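Local atomic coordinates of hypothetical protein MG296 homolog (PDB entry 2I15), a protein that is of unknown function, an all-helical member of the Mg296 family from Mycoplasma pneumoniae that forms a three-chain assembly in the crystal. Residues A[96-108]-A[121-134]. Sequence-based numbering, arbitrary orientation.
Sequences CQSFYEALTLFIS and YHQQLGKRFGVLTV
Helices 96-108 and 121-128 cross at 139° between their N-to-C directions, antiparallel in sense but well splayed, their axes 10.8 Å apart at closest approach. After Arg-128 the chain leaves the helix, turns at Gly-130, the centre of an inverse gamma turn, and runs back along helix 121-128, bringing Val-131 beside Gln-97 and Val-134 near Thr-104. Tyr-100 reaches from helix 96-108 toward both the second helix and this tail, with CG anti to the backbone N (chi1 167°). Tyrosine suits the place by pairing an apolar ring with a polar tip: Val-131 CG1 lies 3.6 Å from Tyr-100 CG and Leu-125 CD1 meets CD1 of Tyr-100 at 4.0 Å, while Val-134 N gives the buried OH a nearly straight hydrogen bond (2.9 Å, 175°) and His-122 ND1 a weak, bent one. The Tyr-100 and His-122 rings stand almost perpendicular, rim to rim. An imidazole suits this knob position, because its NE2 hydrogen-bonds Ser-108 OG at 2.8 Å; with partners at both nitrogens, the ring's rotation is restrained. Ile-107 CG2 lies over one face in a CH-pi contact, 3.8 Å from the His-122 ring centroid, and also touches Tyr-121 CD2. From helix 120-128, Tyr-121 OH hydrogen-bonds Glu-21 of the second subunit. Through Phe-99, Leu-103 and Phe-106, helix 92-113 packs on helix 57-75 with one side, and it meets the C-terminal helix and tail with another.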
loop_
_atom_site.group_PDB
_atom_site.type_symbol
_atom_site.label_atom_id
_atom_site.label_comp_id
_atom_site.label_asym_id
_atom_site.label_seq_id
_atom_site.Cartn_x
_atom_site.Cartn_y
_atom_site.Cartn_z
ATOM N N CYS A 96 -3.040 -8.461 9.361
ATOM C CA CYS A 96 -2.845 -9.270 8.162
ATOM C C CYS A 96 -2.390 -8.395 7.013
ATOM O O CYS A 96 -1.725 -8.864 6.080
ATOM C CB CYS A 96 -4.150 -9.946 7.759
ATOM S SG CYS A 96 -4.619 -11.326 8.784
ATOM N N GLN A 97 -2.765 -7.123 7.064
ATOM C CA GLN A 97 -2.392 -6.213 6.003
ATOM C C GLN A 97 -0.876 -6.056 6.053
ATOM O O GLN A 97 -0.218 -6.129 5.021
ATOM C CB GLN A 97 -3.109 -4.870 6.181
ATOM C CG GLN A 97 -2.907 -3.924 5.004
ATOM C CD GLN A 97 -3.551 -4.437 3.732
ATOM O OE1 GLN A 97 -3.056 -4.191 2.639
ATOM N NE2 GLN A 97 -4.665 -5.145 3.870
ATOM N N SER A 98 -0.324 -5.895 7.257
ATOM C CA SER A 98 1.124 -5.729 7.438
ATOM C C SER A 98 1.941 -6.955 7.035
ATOM O O SER A 98 3.037 -6.814 6.502
ATOM C CB SER A 98 1.430 -5.381 8.886
ATOM O OG SER A 98 0.736 -4.204 9.264
ATOM N N PHE A 99 1.418 -8.151 7.302
ATOM C CA PHE A 99 2.091 -9.395 6.935
ATOM C C PHE A 99 2.154 -9.476 5.405
ATOM O O PHE A 99 3.179 -9.862 4.826
ATOM C CB PHE A 99 1.305 -10.595 7.443
ATOM C CG PHE A 99 2.004 -11.915 7.236
ATOM C CD1 PHE A 99 2.985 -12.340 8.125
ATOM C CD2 PHE A 99 1.662 -12.748 6.165
ATOM C CE1 PHE A 99 3.615 -13.575 7.965
ATOM C CE2 PHE A 99 2.290 -13.990 5.996
ATOM C CZ PHE A 99 3.268 -14.400 6.898
ATOM N N TYR A 100 1.067 -9.076 4.755
ATOM C CA TYR A 100 0.998 -9.107 3.302
ATOM C C TYR A 100 1.868 -8.032 2.655
ATOM O O TYR A 100 2.616 -8.308 1.711
ATOM C CB TYR A 100 -0.448 -8.910 2.816
ATOM C CG TYR A 100 -0.555 -8.628 1.316
ATOM C CD1 TYR A 100 -0.536 -9.664 0.378
ATOM C CD2 TYR A 100 -0.650 -7.312 0.839
ATOM C CE1 TYR A 100 -0.621 -9.398 -0.996
ATOM C CE2 TYR A 100 -0.730 -7.037 -0.527
ATOM C CZ TYR A 100 -0.713 -8.077 -1.434
ATOM O OH TYR A 100 -0.809 -7.790 -2.783
ATOM N N GLU A 101 1.755 -6.801 3.134
ATOM C CA GLU A 101 2.515 -5.722 2.531
ATOM C C GLU A 101 4.022 -5.961 2.557
ATOM O O GLU A 101 4.772 -5.369 1.771
ATOM C CB GLU A 101 2.137 -4.394 3.192
ATOM C CG GLU A 101 0.630 -4.123 3.154
ATOM C CD GLU A 101 0.271 -2.684 3.440
ATOM O OE1 GLU A 101 0.794 -2.139 4.435
ATOM O OE2 GLU A 101 -0.540 -2.108 2.675
ATOM N N ALA A 102 4.456 -6.870 3.424
ATOM C CA ALA A 102 5.875 -7.211 3.533
ATOM C C ALA A 102 6.230 -8.366 2.587
ATOM O O ALA A 102 7.382 -8.521 2.198
ATOM C CB ALA A 102 6.218 -7.598 4.975
ATOM N N LEU A 103 5.236 -9.158 2.200
ATOM C CA LEU A 103 5.486 -10.314 1.346
ATOM C C LEU A 103 5.099 -10.128 -0.124
ATOM O O LEU A 103 5.243 -11.038 -0.945
ATOM C CB LEU A 103 4.760 -11.535 1.943
ATOM C CG LEU A 103 5.219 -11.872 3.371
ATOM C CD1 LEU A 103 4.406 -12.979 3.939
ATOM C CD2 LEU A 103 6.709 -12.254 3.341
ATOM N N THR A 104 4.629 -8.934 -0.450
ATOM C CA THR A 104 4.170 -8.592 -1.795
ATOM C C THR A 104 5.047 -9.121 -2.948
ATOM O O THR A 104 4.550 -9.777 -3.867
ATOM C CB THR A 104 4.005 -7.048 -1.897
ATOM O OG1 THR A 104 2.630 -6.726 -2.140
ATOM C CG2 THR A 104 4.847 -6.482 -3.021
ATOM N N LEU A 105 6.347 -8.838 -2.888
ATOM C CA LEU A 105 7.288 -9.253 -3.920
ATOM C C LEU A 105 7.434 -10.780 -3.896
ATOM O O LEU A 105 7.569 -11.425 -4.938
ATOM C CB LEU A 105 8.644 -8.585 -3.672
ATOM C CG LEU A 105 9.741 -8.464 -4.740
ATOM C CD1 LEU A 105 9.977 -9.789 -5.416
ATOM C CD2 LEU A 105 9.358 -7.421 -5.734
ATOM N N PHE A 106 7.386 -11.341 -2.688
ATOM C CA PHE A 106 7.480 -12.780 -2.443
ATOM C C PHE A 106 6.282 -13.468 -3.098
ATOM O O PHE A 106 6.423 -14.482 -3.779
ATOM C CB PHE A 106 7.431 -13.029 -0.937
ATOM C CG PHE A 106 7.706 -14.452 -0.532
ATOM C CD1 PHE A 106 9.001 -14.881 -0.273
ATOM C CD2 PHE A 106 6.664 -15.357 -0.391
ATOM C CE1 PHE A 106 9.250 -16.188 0.126
ATOM C CE2 PHE A 106 6.906 -16.672 0.006
ATOM C CZ PHE A 106 8.201 -17.079 0.262
ATOM N N ILE A 107 5.105 -12.887 -2.901
ATOM C CA ILE A 107 3.861 -13.433 -3.426
ATOM C C ILE A 107 3.757 -13.465 -4.954
ATOM O O ILE A 107 3.165 -14.395 -5.512
ATOM C CB ILE A 107 2.695 -12.668 -2.812
ATOM C CG1 ILE A 107 2.710 -12.911 -1.294
ATOM C CG2 ILE A 107 1.363 -13.123 -3.425
ATOM C CD1 ILE A 107 1.773 -12.044 -0.535
ATOM N N SER A 108 4.326 -12.465 -5.632
ATOM C CA SER A 108 4.291 -12.418 -7.100
ATOM C C SER A 108 5.175 -13.522 -7.660
ATOM O O SER A 108 4.802 -14.198 -8.616
ATOM C CB SER A 108 4.791 -11.069 -7.626
ATOM O OG SER A 108 3.896 -10.025 -7.301
ATOM N N TYR A 121 -3.621 -14.201 -8.451
ATOM C CA TYR A 121 -3.047 -14.852 -7.282
ATOM C C TYR A 121 -3.248 -13.889 -6.109
ATOM O O TYR A 121 -3.859 -14.234 -5.085
ATOM C CB TYR A 121 -1.552 -15.106 -7.518
ATOM C CG TYR A 121 -0.914 -16.051 -6.524
ATOM C CD1 TYR A 121 -1.286 -17.388 -6.475
ATOM C CD2 TYR A 121 0.060 -15.605 -5.633
ATOM C CE1 TYR A 121 -0.702 -18.261 -5.575
ATOM C CE2 TYR A 121 0.653 -16.475 -4.724
ATOM C CZ TYR A 121 0.258 -17.802 -4.700
ATOM O OH TYR A 121 0.811 -18.669 -3.787
ATOM N N HIS A 122 -2.729 -12.678 -6.285
ATOM C CA HIS A 122 -2.828 -11.635 -5.279
ATOM C C HIS A 122 -4.265 -11.371 -4.840
ATOM O O HIS A 122 -4.548 -11.215 -3.650
ATOM C CB HIS A 122 -2.246 -10.331 -5.825
ATOM C CG HIS A 122 -0.761 -10.233 -5.698
ATOM N ND1 HIS A 122 -0.142 -9.961 -4.509
ATOM C CD2 HIS A 122 0.212 -10.372 -6.626
ATOM C CE1 HIS A 122 1.171 -9.934 -4.697
ATOM N NE2 HIS A 122 1.404 -10.180 -5.966
ATOM N N GLN A 123 -5.172 -11.310 -5.807
ATOM C CA GLN A 123 -6.578 -11.045 -5.518
ATOM C C GLN A 123 -7.246 -12.160 -4.718
ATOM O O GLN A 123 -8.008 -11.888 -3.790
ATOM C CB GLN A 123 -7.309 -10.767 -6.828
ATOM C CG GLN A 123 -6.858 -9.452 -7.430
ATOM C CD GLN A 123 -7.348 -9.229 -8.856
ATOM O OE1 GLN A 123 -7.765 -10.168 -9.539
ATOM N NE2 GLN A 123 -7.274 -7.979 -9.318
ATOM N N GLN A 124 -6.952 -13.411 -5.060
ATOM C CA GLN A 124 -7.523 -14.521 -4.316
ATOM C C GLN A 124 -7.031 -14.366 -2.875
ATOM O O GLN A 124 -7.811 -14.397 -1.914
ATOM C CB GLN A 124 -7.055 -15.840 -4.926
ATOM C CG GLN A 124 -7.402 -15.962 -6.395
ATOM C CD GLN A 124 -6.845 -17.224 -7.039
ATOM O OE1 GLN A 124 -5.638 -17.492 -6.987
ATOM N NE2 GLN A 124 -7.726 -18.003 -7.662
ATOM N N LEU A 125 -5.725 -14.151 -2.752
ATOM C CA LEU A 125 -5.071 -13.963 -1.461
ATOM C C LEU A 125 -5.894 -13.018 -0.588
ATOM O O LEU A 125 -6.272 -13.367 0.530
ATOM C CB LEU A 125 -3.675 -13.366 -1.671
ATOM C CG LEU A 125 -2.654 -13.212 -0.529
ATOM C CD1 LEU A 125 -3.259 -12.516 0.702
ATOM C CD2 LEU A 125 -2.119 -14.576 -0.172
ATOM N N GLY A 126 -6.164 -11.824 -1.115
ATOM C CA GLY A 126 -6.921 -10.825 -0.379
ATOM C C GLY A 126 -8.389 -11.136 -0.122
ATOM O O GLY A 126 -8.985 -10.602 0.811
ATOM N N LYS A 127 -8.997 -11.976 -0.949
ATOM C CA LYS A 127 -10.400 -12.320 -0.741
ATOM C C LYS A 127 -10.447 -13.329 0.413
ATOM O O LYS A 127 -11.180 -13.130 1.385
ATOM C CB LYS A 127 -10.988 -12.933 -2.022
ATOM C CG LYS A 127 -12.453 -12.584 -2.334
ATOM C CD LYS A 127 -13.424 -13.618 -1.782
ATOM C CE LYS A 127 -14.770 -13.547 -2.502
ATOM N NZ LYS A 127 -14.650 -13.961 -3.930
ATOM N N ARG A 128 -9.635 -14.383 0.312
ATOM C CA ARG A 128 -9.579 -15.425 1.339
ATOM C C ARG A 128 -9.337 -14.789 2.710
ATOM O O ARG A 128 -10.122 -14.985 3.641
ATOM C CB ARG A 128 -8.467 -16.440 1.033
ATOM C CG ARG A 128 -8.501 -17.652 1.968
ATOM C CD ARG A 128 -7.406 -18.662 1.691
ATOM N NE ARG A 128 -7.630 -19.456 0.487
ATOM C CZ ARG A 128 -6.815 -20.425 0.076
ATOM N NH1 ARG A 128 -5.727 -20.712 0.779
ATOM N NH2 ARG A 128 -7.085 -21.106 -1.033
ATOM N N PHE A 129 -8.237 -14.051 2.835
ATOM C CA PHE A 129 -7.910 -13.353 4.075
ATOM C C PHE A 129 -8.363 -11.924 3.774
ATOM O O PHE A 129 -8.322 -11.492 2.625
ATOM C CB PHE A 129 -6.402 -13.443 4.335
ATOM C CG PHE A 129 -5.846 -14.821 4.115
ATOM C CD1 PHE A 129 -5.345 -15.185 2.873
ATOM C CD2 PHE A 129 -5.918 -15.792 5.117
ATOM C CE1 PHE A 129 -4.923 -16.496 2.626
ATOM C CE2 PHE A 129 -5.500 -17.107 4.874
ATOM C CZ PHE A 129 -5.006 -17.450 3.622
ATOM N N GLY A 130 -8.828 -11.189 4.770
ATOM C CA GLY A 130 -9.301 -9.843 4.485
ATOM C C GLY A 130 -8.172 -8.866 4.225
ATOM O O GLY A 130 -7.864 -8.035 5.072
ATOM N N VAL A 131 -7.553 -8.949 3.055
ATOM C CA VAL A 131 -6.433 -8.066 2.745
ATOM C C VAL A 131 -6.656 -7.169 1.518
ATOM O O VAL A 131 -7.360 -7.540 0.568
ATOM C CB VAL A 131 -5.148 -8.901 2.557
ATOM C CG1 VAL A 131 -4.007 -8.022 2.100
ATOM C CG2 VAL A 131 -4.780 -9.575 3.868
ATOM N N LEU A 132 -6.075 -5.972 1.569
ATOM C CA LEU A 132 -6.187 -5.011 0.475
ATOM C C LEU A 132 -4.950 -5.258 -0.368
ATOM O O LEU A 132 -3.855 -4.778 -0.042
ATOM C CB LEU A 132 -6.192 -3.582 1.019
ATOM C CG LEU A 132 -6.759 -2.520 0.083
ATOM C CD1 LEU A 132 -7.013 -1.243 0.867
ATOM C CD2 LEU A 132 -5.801 -2.296 -1.088
ATOM N N THR A 133 -5.123 -6.010 -1.450
ATOM C CA THR A 133 -4.005 -6.382 -2.302
ATOM C C THR A 133 -3.561 -5.386 -3.352
ATOM O O THR A 133 -4.315 -4.508 -3.775
ATOM C CB THR A 133 -4.298 -7.710 -3.005
ATOM O OG1 THR A 133 -5.380 -7.534 -3.934
ATOM C CG2 THR A 133 -4.652 -8.793 -1.979
ATOM N N VAL A 134 -2.313 -5.564 -3.763
ATOM C CA VAL A 134 -1.650 -4.737 -4.752
ATOM C C VAL A 134 -2.273 -4.847 -6.162
ATOM O O VAL A 134 -2.001 -4.023 -7.038
ATOM C CB VAL A 134 -0.120 -5.077 -4.739
ATOM C CG1 VAL A 134 0.535 -4.683 -6.034
ATOM C CG2 VAL A 134 0.545 -4.336 -3.579
#